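Local coordinates for protein peptidase M28 (Shewanella amazonensis SB2B, PDB 3IIB) that probably hydrolyses peptides as a zinc-dependent carboxypeptidase or dipeptidase of the M28 family, with two zinc ions held close together in its active site, at residues 37-42 with 300-305; 48-53 with 256-261. All coordinates share one frame; numbering follows the deposited sequence.

Contact 1: 37-42 with 300-305; sequences RLAGSE and YAAEEL. With ZN (zinc ion), chain B.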
ATOM      1  N   ARG A  37       8.452  14.246 -10.292  1.00  7.71           N
ATOM      2  CA  ARG A  37       8.772  15.422 -11.131  1.00  5.90           C
ATOM      3  C   ARG A  37       7.525  15.862 -11.925  1.00  5.91           C
ATOM      4  O   ARG A  37       7.392  15.680 -13.147  1.00  3.58           O
ATOM      5  CB  ARG A  37       9.976  15.104 -12.046  1.00  5.47           C
ATOM      6  CG  ARG A  37       9.844  13.794 -12.731  1.00  9.01           C
ATOM      7  CD  ARG A  37      11.040  12.901 -12.684  1.00  5.67           C
ATOM      8  NE  ARG A  37      10.662  11.647 -13.319  1.00  6.09           N
ATOM      9  CZ  ARG A  37      10.433  10.500 -12.695  1.00  5.90           C
ATOM     10  NH1 ARG A  37      10.626  10.374 -11.387  1.00  2.17           N
ATOM     11  NH2 ARG A  37      10.002   9.466 -13.404  1.00  8.56           N
ATOM     12  N   LEU A  38       6.582  16.467 -11.180  1.00  5.92           N
ATOM     13  CA  LEU A  38       5.383  17.020 -11.812  1.00  4.64           C
ATOM     14  C   LEU A  38       5.778  18.172 -12.706  1.00  3.87           C
ATOM     15  O   LEU A  38       6.555  19.059 -12.291  1.00  5.51           O
ATOM     16  CB  LEU A  38       4.469  17.547 -10.713  1.00  5.73           C
ATOM     17  CG  LEU A  38       3.171  18.213 -11.151  1.00  6.91           C
ATOM     18  CD1 LEU A  38       2.298  17.244 -11.952  1.00  8.91           C
ATOM     19  CD2 LEU A  38       2.488  18.711  -9.872  1.00  9.30           C
ATOM     20  N   ALA A  39       5.238  18.179 -13.922  1.00  4.21           N
ATOM     21  CA  ALA A  39       5.516  19.274 -14.841  1.00  4.72           C
ATOM     22  C   ALA A  39       5.147  20.587 -14.172  1.00  6.30           C
ATOM     23  O   ALA A  39       4.100  20.681 -13.501  1.00  6.31           O
ATOM     24  CB  ALA A  39       4.712  19.101 -16.161  1.00  6.53           C
ATOM     25  N   GLY A  40       5.995  21.586 -14.349  1.00  4.58           N
ATOM     26  CA  GLY A  40       5.715  22.919 -13.823  1.00  9.23           C
ATOM     27  C   GLY A  40       6.164  23.124 -12.384  1.00 10.70           C
ATOM     28  O   GLY A  40       6.248  24.268 -11.907  1.00 12.79           O
ATOM     29  N   SER A  41       6.480  22.041 -11.684  1.00  7.64           N
ATOM     30  CA  SER A  41       7.029  22.134 -10.303  1.00  8.88           C
ATOM     31  C   SER A  41       8.535  22.456 -10.322  1.00  8.71           C
ATOM     32  O   SER A  41       9.195  22.371 -11.374  1.00  8.39           O
ATOM     33  CB  SER A  41       6.813  20.808  -9.549  1.00  9.63           C
ATOM     34  OG  SER A  41       7.662  19.775 -10.034  1.00  6.40           O
ATOM     35  N   GLU A  42       9.096  22.696  -9.137  1.00  9.27           N
ATOM     36  CA  GLU A  42      10.528  22.903  -9.012  1.00 10.66           C
ATOM     37  C   GLU A  42      11.300  21.663  -9.500  1.00  8.27           C
ATOM     38  O   GLU A  42      12.401  21.806 -10.012  1.00  9.24           O
ATOM     39  CB  GLU A  42      10.879  23.263  -7.566  1.00 11.44           C
ATOM     40  CG  GLU A  42      12.373  23.259  -7.265  1.00 24.45           C
ATOM     41  N   TYR A 300       9.939  12.904 -23.215  1.00  3.04           N
ATOM     42  CA  TYR A 300       8.938  13.938 -23.392  1.00  5.26           C
ATOM     43  C   TYR A 300       8.554  14.584 -22.091  1.00  4.38           C
ATOM     44  O   TYR A 300       8.454  13.935 -21.052  1.00  4.72           O
ATOM     45  CB  TYR A 300       7.650  13.379 -24.058  1.00  4.28           C
ATOM     46  CG  TYR A 300       7.777  12.961 -25.512  1.00  4.59           C
ATOM     47  CD1 TYR A 300       7.649  13.888 -26.507  1.00  6.29           C
ATOM     48  CD2 TYR A 300       7.983  11.641 -25.877  1.00  6.62           C
ATOM     49  CE1 TYR A 300       7.721  13.531 -27.860  1.00  6.05           C
ATOM     50  CE2 TYR A 300       8.087  11.276 -27.214  1.00  2.29           C
ATOM     51  CZ  TYR A 300       7.925  12.216 -28.193  1.00  7.99           C
ATOM     52  OH  TYR A 300       7.977  11.849 -29.518  1.00  7.80           O
ATOM     53  N   ALA A 301       8.300  15.884 -22.189  1.00  4.72           N
ATOM     54  CA  ALA A 301       7.758  16.700 -21.125  1.00  5.86           C
ATOM     55  C   ALA A 301       6.244  16.583 -21.028  1.00  4.70           C
ATOM     56  O   ALA A 301       5.529  16.486 -22.033  1.00  4.79           O
ATOM     57  CB  ALA A 301       8.125  18.230 -21.361  1.00  5.36           C
ATOM     58  N   ALA A 302       5.770  16.667 -19.788  1.00  4.29           N
ATOM     59  CA  ALA A 302       4.398  16.996 -19.476  1.00  4.75           C
ATOM     60  C   ALA A 302       3.401  16.053 -20.147  1.00  4.46           C
ATOM     61  O   ALA A 302       2.335  16.460 -20.566  1.00  3.26           O
ATOM     62  CB  ALA A 302       4.122  18.483 -19.800  1.00  2.63           C
ATOM     63  N   GLU A 303       3.751  14.777 -20.222  1.00  3.39           N
ATOM     64  CA  GLU A 303       2.800  13.776 -20.734  1.00  3.70           C
ATOM     65  C   GLU A 303       1.554  13.694 -19.857  1.00  5.42           C
ATOM     66  O   GLU A 303       0.456  13.560 -20.366  1.00  5.07           O
ATOM     67  CB  GLU A 303       3.480  12.408 -20.878  1.00  5.07           C
ATOM     68  CG  GLU A 303       2.576  11.345 -21.497  1.00  5.83           C
ATOM     69  CD  GLU A 303       1.665  10.645 -20.500  1.00 10.16           C
ATOM     70  OE1 GLU A 303       1.898  10.782 -19.286  1.00 10.66           O
ATOM     71  OE2 GLU A 303       0.732   9.938 -20.932  1.00 18.70           O
ATOM     72  N   GLU A 304       1.736  13.762 -18.545  1.00  5.37           N
ATOM     73  CA  GLU A 304       0.647  13.615 -17.567  1.00  6.17           C
ATOM     74  C   GLU A 304      -0.401  14.711 -17.672  1.00  6.86           C
ATOM     75  O   GLU A 304      -1.538  14.517 -17.267  1.00  7.60           O
ATOM     76  CB  GLU A 304       1.205  13.580 -16.133  1.00  4.27           C
ATOM     77  CG  GLU A 304       2.255  12.497 -15.836  1.00  8.78           C
ATOM     78  CD  GLU A 304       1.673  11.096 -15.774  1.00 10.93           C
ATOM     79  OE1 GLU A 304       0.478  10.912 -16.097  1.00  6.43           O
ATOM     80  OE2 GLU A 304       2.425  10.203 -15.338  1.00 10.43           O
ATOM     81  N   LEU A 305      -0.014  15.849 -18.247  1.00  7.34           N
ATOM     82  CA  LEU A 305      -0.895  16.989 -18.363  1.00  3.69           C
ATOM     83  C   LEU A 305      -1.580  17.052 -19.738  1.00  7.31           C
ATOM     84  O   LEU A 305      -2.129  18.088 -20.102  1.00 12.71           O
ATOM     85  CB  LEU A 305      -0.129  18.284 -18.095  1.00  2.57           C
ATOM     86  CG  LEU A 305       0.656  18.301 -16.772  1.00 10.09           C
ATOM     87  CD1 LEU A 305       1.244  19.729 -16.595  1.00 12.28           C
ATOM     88  CD2 LEU A 305      -0.196  17.888 -15.560  1.00 16.69           C
TER
HETATM   89 ZN    ZN B   1       0.725   8.706 -15.954  0.50  5.55          ZN
HETATM   90  O   HOH W   1       1.418   8.531 -17.963  1.00  9.11           O
HETATM   91  O   HOH W   2      -0.854   7.726 -17.002  1.00 13.32           O
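A39 meets A302 and L305 where the turn leading into helix 42-57 lies over the loop that leaves strand 293-300. The touch between the two segments is wholly apolar. The methyl CB of A39 points at the other loop and touches A302 CB at 3.7 Å on one hand and L305 CD1 at 3.6 Å on the other. The second branch of the leucine serves a different neighbour, L305 CD2 lying 4.4 Å from L38 CD1. With CG of L305 anti to its carbonyl carbon (chi1 -53°), the isobutyl group is carried across to the turn. P71 and V70 of strand 62-84 extend this apolar patch beyond the two segments.

The turn of 37-42 is held by its own hydrogen bonds. L38 to S41 form a type II turn, in which G40 adopts a positive phi of 87°, where a CB would be pressed against the preceding carbonyl oxygen. L38 O accepts twice, from S41 N and from S41 OG, the hydroxyl lying 2.6 Å away, in the carbonyl plane and on a lone pair. The same serine is the N-cap of helix 42-57, so one residue closes the turn and caps the first turn of the helix.

Metal bonds belong to the loop 300-305, part of the two-zinc site of an M28 peptidase. E304 chelates the zinc of chain B with both carboxylate oxygens, OE1 at 2.2 Å and OE2 at 2.3 Å; D269 and H402 complete its protein ligands, and two waters also bind it. Alongside, E303 makes no bond to this ion; its OE1 instead accepts a hydrogen bond from water 1 at 2.7 Å. E304 N donates to D259 OD2, tying the chelating glutamate's backbone to the neighbouring loop.

Contact 2: 48-53 with 256-261; sequences VDWAIA and AHLDSW. With ZN (zinc ion), chain C.
Helix 42-57 packs against the C-terminal end of strand 247-257, the edge of the two-zinc site, and L258 is the residue that reaches from one to the other. Its isobutyl group points at the helix and divides its two methyls. CD2 lies over the turn between V48 and A51, 3.8 Å from A51 CB and 4.3 Å from V48 CG2. CD1 goes instead to the indole of W50, with CZ3 at 4.1 Å, on an oblique approach. L258 holds CG anti to its backbone N (chi1 -174°), which extends the side chain from the strand end toward the helix. The indole NE1 of W50 is occupied by S29 OG of helix 22-33, and I26 and L30 of that helix also touch the W50 side chain, so the tryptophan joins two helices to the zinc-bearing loop.

One residue earlier, H257 faces the metals rather than the helix. NE2 binds the zinc of chain C at 2.2 Å, and D269, D331 and waters 1 and 3 are further ligands. The other ring nitrogen, ND1, gives weak, bent hydrogen bonds to D259 O and to D259 OD1, at N-H...O angles of 128° and 131°, which should limit rotation of the ring. Beyond D259, S260 OG donates to W261 O at 2.7 Å, and the W261 ring meets the metal ligand H402 edge-to-face. Water 1 reaches both ions, 1.9 Å from the zinc of chain C, and this water-bridged pair sharing an aspartate is characteristic of the co-catalytic zinc site of M28 peptidases.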
ATOM      1  N   VAL A  48      14.909  17.644 -15.839  1.00  5.38           N
ATOM      2  CA  VAL A  48      15.516  18.005 -17.122  1.00  4.77           C
ATOM      3  C   VAL A  48      17.058  18.063 -16.992  1.00  5.64           C
ATOM      4  O   VAL A  48      17.771  17.524 -17.859  1.00  3.28           O
ATOM      5  CB  VAL A  48      14.888  19.339 -17.687  1.00  5.90           C
ATOM      6  CG1 VAL A  48      15.766  19.940 -18.791  1.00  6.56           C
ATOM      7  CG2 VAL A  48      13.431  19.091 -18.106  1.00  4.18           C
ATOM      8  N   ASP A  49      17.554  18.722 -15.940  1.00  7.17           N
ATOM      9  CA  ASP A  49      18.982  18.900 -15.773  1.00  5.80           C
ATOM     10  C   ASP A  49      19.608  17.508 -15.549  1.00  4.63           C
ATOM     11  O   ASP A  49      20.663  17.185 -16.105  1.00  6.36           O
ATOM     12  CB  ASP A  49      19.284  19.856 -14.636  1.00  7.87           C
ATOM     13  CG  ASP A  49      18.977  21.306 -15.001  1.00 11.84           C
ATOM     14  OD1 ASP A  49      18.837  21.579 -16.201  1.00 13.17           O
ATOM     15  OD2 ASP A  49      18.847  22.136 -14.090  1.00 15.03           O
ATOM     16  N   TRP A  50      18.894  16.659 -14.819  1.00  3.37           N
ATOM     17  CA  TRP A  50      19.385  15.301 -14.542  1.00  3.72           C
ATOM     18  C   TRP A  50      19.529  14.527 -15.856  1.00  5.37           C
ATOM     19  O   TRP A  50      20.514  13.833 -16.055  1.00  4.83           O
ATOM     20  CB  TRP A  50      18.461  14.569 -13.570  1.00  5.42           C
ATOM     21  CG  TRP A  50      18.713  13.075 -13.531  1.00  4.62           C
ATOM     22  CD1 TRP A  50      19.531  12.417 -12.675  1.00  7.95           C
ATOM     23  CD2 TRP A  50      18.154  12.091 -14.400  1.00  6.20           C
ATOM     24  NE1 TRP A  50      19.531  11.071 -12.956  1.00  6.02           N
ATOM     25  CE2 TRP A  50      18.669  10.842 -14.001  1.00  2.55           C
ATOM     26  CE3 TRP A  50      17.216  12.135 -15.456  1.00  2.89           C
ATOM     27  CZ2 TRP A  50      18.327   9.650 -14.647  1.00  5.43           C
ATOM     28  CZ3 TRP A  50      16.880  10.939 -16.108  1.00  6.93           C
ATOM     29  CH2 TRP A  50      17.441   9.708 -15.696  1.00  8.75           C
ATOM     30  N   ALA A  51      18.540  14.662 -16.724  1.00  7.47           N
ATOM     31  CA  ALA A  51      18.470  13.882 -17.975  1.00  6.27           C
ATOM     32  C   ALA A  51      19.529  14.351 -18.944  1.00  5.03           C
ATOM     33  O   ALA A  51      20.228  13.551 -19.546  1.00  4.26           O
ATOM     34  CB  ALA A  51      17.055  13.998 -18.574  1.00  5.57           C
ATOM     35  N   ILE A  52      19.714  15.662 -19.046  1.00  4.86           N
ATOM     36  CA  ILE A  52      20.789  16.211 -19.876  1.00  5.86           C
ATOM     37  C   ILE A  52      22.167  15.663 -19.428  1.00  6.28           C
ATOM     38  O   ILE A  52      22.968  15.146 -20.251  1.00  3.69           O
ATOM     39  CB  ILE A  52      20.721  17.779 -19.873  1.00  2.73           C
ATOM     40  CG1 ILE A  52      19.486  18.315 -20.635  1.00  5.10           C
ATOM     41  CG2 ILE A  52      21.945  18.360 -20.535  1.00  3.14           C
ATOM     42  CD1 ILE A  52      19.562  18.096 -22.154  1.00  9.35           C
ATOM     43  N   ALA A  53      22.434  15.733 -18.122  1.00  5.58           N
ATOM     44  CA  ALA A  53      23.711  15.293 -17.581  1.00  5.86           C
ATOM     45  C   ALA A  53      23.860  13.790 -17.825  1.00  3.95           C
ATOM     46  O   ALA A  53      24.936  13.327 -18.178  1.00  6.92           O
ATOM     47  CB  ALA A  53      23.813  15.622 -16.053  1.00  5.60           C
ATOM     48  N   ALA A 256       9.947   8.019 -24.202  1.00  4.65           N
ATOM     49  CA  ALA A 256       9.311   7.819 -22.903  1.00  4.46           C
ATOM     50  C   ALA A 256       8.921   9.208 -22.448  1.00  5.10           C
ATOM     51  O   ALA A 256       9.334  10.203 -23.085  1.00  4.83           O
ATOM     52  CB  ALA A 256      10.314   7.172 -21.881  1.00  5.61           C
ATOM     53  N   HIS A 257       8.201   9.337 -21.337  1.00  3.04           N
ATOM     54  CA  HIS A 257       8.025  10.695 -20.743  1.00  2.00           C
ATOM     55  C   HIS A 257       8.821  10.832 -19.464  1.00  5.44           C
ATOM     56  O   HIS A 257       8.926   9.884 -18.715  1.00  3.33           O
ATOM     57  CB  HIS A 257       6.555  11.095 -20.543  1.00  2.36           C
ATOM     58  CG  HIS A 257       5.763  10.242 -19.605  1.00  5.39           C
ATOM     59  ND1 HIS A 257       5.540  10.594 -18.294  1.00  3.95           N
ATOM     60  CD2 HIS A 257       5.048   9.105 -19.815  1.00  6.46           C
ATOM     61  CE1 HIS A 257       4.779   9.681 -17.716  1.00  3.73           C
ATOM     62  NE2 HIS A 257       4.457   8.771 -18.621  1.00  3.82           N
ATOM     63  N   LEU A 258       9.394  12.023 -19.246  1.00  5.13           N
ATOM     64  CA  LEU A 258      10.266  12.298 -18.116  1.00  3.66           C
ATOM     65  C   LEU A 258       9.485  12.779 -16.926  1.00  3.82           C
ATOM     66  O   LEU A 258       9.965  12.700 -15.772  1.00  4.63           O
ATOM     67  CB  LEU A 258      11.300  13.370 -18.523  1.00  4.59           C
ATOM     68  CG  LEU A 258      12.399  13.706 -17.510  1.00  7.29           C
ATOM     69  CD1 LEU A 258      13.142  12.424 -17.052  1.00  7.30           C
ATOM     70  CD2 LEU A 258      13.342  14.770 -18.093  1.00  7.22           C
ATOM     71  N   ASP A 259       8.287  13.302 -17.165  1.00  4.36           N
ATOM     72  CA  ASP A 259       7.518  13.851 -16.050  1.00  5.03           C
ATOM     73  C   ASP A 259       6.756  12.731 -15.318  1.00  3.81           C
ATOM     74  O   ASP A 259       6.622  11.609 -15.832  1.00  4.15           O
ATOM     75  CB  ASP A 259       6.563  14.934 -16.537  1.00  6.71           C
ATOM     76  CG  ASP A 259       5.416  14.371 -17.429  1.00  5.46           C
ATOM     77  OD1 ASP A 259       5.707  13.606 -18.386  1.00  4.42           O
ATOM     78  OD2 ASP A 259       4.226  14.693 -17.188  1.00  5.58           O
ATOM     79  N   SER A 260       6.192  13.073 -14.160  1.00  2.57           N
ATOM     80  CA  SER A 260       5.421  12.119 -13.379  1.00  3.74           C
ATOM     81  C   SER A 260       4.443  12.872 -12.547  1.00  5.65           C
ATOM     82  O   SER A 260       4.461  14.107 -12.529  1.00  5.74           O
ATOM     83  CB  SER A 260       6.325  11.299 -12.427  1.00  3.99           C
ATOM     84  OG  SER A 260       6.860  12.041 -11.325  1.00  6.52           O
ATOM     85  N   TRP A 261       3.578  12.122 -11.861  1.00  5.91           N
ATOM     86  CA  TRP A 261       2.824  12.692 -10.716  1.00  4.32           C
ATOM     87  C   TRP A 261       3.745  12.818  -9.486  1.00  5.85           C
ATOM     88  O   TRP A 261       4.923  12.348  -9.494  1.00  6.73           O
ATOM     89  CB  TRP A 261       1.514  11.939 -10.458  1.00  4.89           C
ATOM     90  CG  TRP A 261       0.534  12.342 -11.539  1.00  3.55           C
ATOM     91  CD1 TRP A 261       0.285  11.669 -12.682  1.00  4.36           C
ATOM     92  CD2 TRP A 261      -0.130  13.607 -11.659  1.00  4.02           C
ATOM     93  NE1 TRP A 261      -0.587  12.380 -13.484  1.00  5.35           N
ATOM     94  CE2 TRP A 261      -0.840  13.589 -12.887  1.00  6.20           C
ATOM     95  CE3 TRP A 261      -0.189  14.756 -10.854  1.00  6.72           C
ATOM     96  CZ2 TRP A 261      -1.609  14.664 -13.316  1.00  6.69           C
ATOM     97  CZ3 TRP A 261      -0.963  15.824 -11.272  1.00  4.64           C
ATOM     98  CH2 TRP A 261      -1.664  15.776 -12.486  1.00  7.68           C
TER
HETATM   99 ZN    ZN C   2       2.880   7.306 -18.349  0.50  7.02          ZN
HETATM  100  O   HOH W   1       1.418   8.531 -17.963  1.00  9.11           O
HETATM  101  O   HOH W   3       1.248   5.574 -18.359  1.00 16.65           O

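Overall arrangement
The two contacts have centres about 9 Å apart, and in chain order the segments run 37-42, 48-53, 256-261, 300-305, so that contact 1 encloses contact 2. Both pair the N-terminal region around helix 42-57 with loops that follow neighbouring parallel strands of the large mixed sheet, 247-257 and 293-300. They touch directly: R37 NE donates to L258 O, and Y300 N lies 2.8 Å from A256 O, joining the two strand ends. Each contact supplies one protein ligand residue, E304 or H257, to a different zinc ion, the two ions being 3.5 Å apart, with water 1 common to both. The N-terminal turn and helix thus pack against the backbone that presents the dinuclear site.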